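Local coordinates for putative methyl-accepting chemotaxis signal transduction protein (Campylobacter jejuni subsp. jejuni serotype O:2, PDB 4XMR) that probably senses amino acids such as isoleucine through a tandem PAS sensory domain and passes the signal across the membrane for chemotaxis, at residues B[168-171]-B[176-179]. Sequence-based numbering, arbitrary orientation.
Sequences NLVA and NTFL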
loop_
_atom_site.group_PDB
_atom_site.type_symbol
_atom_site.label_atom_id
_atom_site.label_comp_id
_atom_site.label_asym_id
_atom_site.label_seq_id
_atom_site.Cartn_x
_atom_site.Cartn_y
_atom_site.Cartn_z
ATOM N N ASN B 168 -4.833 -8.973 6.387
ATOM C CA ASN B 168 -5.888 -8.550 5.481
ATOM C C ASN B 168 -5.379 -8.274 4.066
ATOM O O ASN B 168 -6.037 -8.616 3.081
ATOM C CB ASN B 168 -6.631 -7.336 6.044
ATOM C CG ASN B 168 -7.490 -7.685 7.243
ATOM O OD1 ASN B 168 -7.807 -8.847 7.473
ATOM N ND2 ASN B 168 -7.875 -6.674 8.007
ATOM N N LEU B 169 -4.201 -7.678 3.962
ATOM C CA LEU B 169 -3.579 -7.453 2.662
ATOM C C LEU B 169 -3.272 -8.770 1.950
ATOM O O LEU B 169 -3.549 -8.931 0.761
ATOM C CB LEU B 169 -2.293 -6.663 2.830
ATOM C CG LEU B 169 -2.523 -5.188 3.132
ATOM C CD1 LEU B 169 -1.247 -4.523 3.628
ATOM C CD2 LEU B 169 -3.013 -4.484 1.875
ATOM N N VAL B 170 -2.691 -9.719 2.674
ATOM C CA VAL B 170 -2.364 -11.007 2.078
ATOM C C VAL B 170 -3.628 -11.728 1.607
ATOM O O VAL B 170 -3.657 -12.309 0.514
ATOM C CB VAL B 170 -1.582 -11.886 3.060
ATOM C CG1 VAL B 170 -1.435 -13.321 2.514
ATOM C CG2 VAL B 170 -0.230 -11.273 3.311
ATOM N N ALA B 171 -4.679 -11.680 2.419
ATOM C CA ALA B 171 -5.919 -12.376 2.085
ATOM C C ALA B 171 -6.550 -11.909 0.772
ATOM O O ALA B 171 -7.282 -12.662 0.124
ATOM C CB ALA B 171 -6.914 -12.258 3.229
ATOM N N ASN B 176 -3.360 -19.216 -3.848
ATOM C CA ASN B 176 -3.406 -19.804 -2.525
ATOM C C ASN B 176 -2.085 -19.541 -1.817
ATOM O O ASN B 176 -1.243 -20.450 -1.660
ATOM C CB ASN B 176 -3.681 -21.295 -2.619
ATOM C CG ASN B 176 -3.853 -21.928 -1.266
ATOM O OD1 ASN B 176 -4.536 -21.380 -0.392
ATOM N ND2 ASN B 176 -3.235 -23.088 -1.074
ATOM N N THR B 177 -1.897 -18.281 -1.423
ATOM C CA THR B 177 -0.653 -17.853 -0.811
ATOM C C THR B 177 -0.826 -17.658 0.686
ATOM O O THR B 177 -1.921 -17.372 1.175
ATOM C CB THR B 177 -0.122 -16.563 -1.443
ATOM O OG1 THR B 177 -1.108 -15.537 -1.288
ATOM C CG2 THR B 177 0.172 -16.754 -2.932
ATOM N N PHE B 178 0.269 -17.834 1.415
ATOM C CA PHE B 178 0.248 -17.726 2.866
ATOM C C PHE B 178 1.637 -17.408 3.400
ATOM O O PHE B 178 2.619 -17.516 2.676
ATOM C CB PHE B 178 -0.386 -18.967 3.528
ATOM C CG PHE B 178 0.159 -20.295 3.045
ATOM C CD1 PHE B 178 -0.330 -20.873 1.879
ATOM C CD2 PHE B 178 1.102 -20.998 3.786
ATOM C CE1 PHE B 178 0.146 -22.104 1.433
ATOM C CE2 PHE B 178 1.577 -22.238 3.347
ATOM C CZ PHE B 178 1.091 -22.780 2.172
ATOM N N LEU B 179 1.691 -16.964 4.652
ATOM C CA LEU B 179 2.931 -16.556 5.297
ATOM C C LEU B 179 3.138 -17.302 6.598
ATOM O O LEU B 179 2.199 -17.451 7.377
ATOM C CB LEU B 179 2.899 -15.066 5.652
ATOM C CG LEU B 179 2.767 -14.007 4.578
ATOM C CD1 LEU B 179 2.834 -12.633 5.253
ATOM C CD2 LEU B 179 3.855 -14.156 3.527
#
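Val-170, close to the C-terminal end of helix 163-171, packs against Thr-177 and Leu-179 on strand 177-180, the first in sequence of the five-stranded antiparallel sheet. In this tandem PAS sensory domain, the six-stranded sheet that precedes the helix belongs to the module that holds the isoleucine, and the contact lies where the chain enters the second module, probably the membrane-proximal one. The bond from CA to CB of Val-170 is directed toward strand 177-180, and from CB the two methyls diverge to Thr-177 and Leu-179. CG1, anti to the backbone N (chi1 171°), faces Thr-177 and lies 4.3 Å from its carbonyl O and 4.4 Å from its OG1, a loose van der Waals approach. That hydroxyl is hydrogen-bonded to Thr-25 OG1 of the long helix 9-48, and the carbonyl to Thr-190 OG1, so both polar atoms beside the methyl are satisfied. CG2 turns instead to Leu-179, whose side chain also touches Thr-25 and Val-29 of helix 9-48. Phe-178, between the two, sends its ring to the other face of the sheet, onto Cys-239 and Thr-241. The one close apolar touch joins two branch ends, Val-170 CG2 and Leu-179 CD1, 3.9 Å apart.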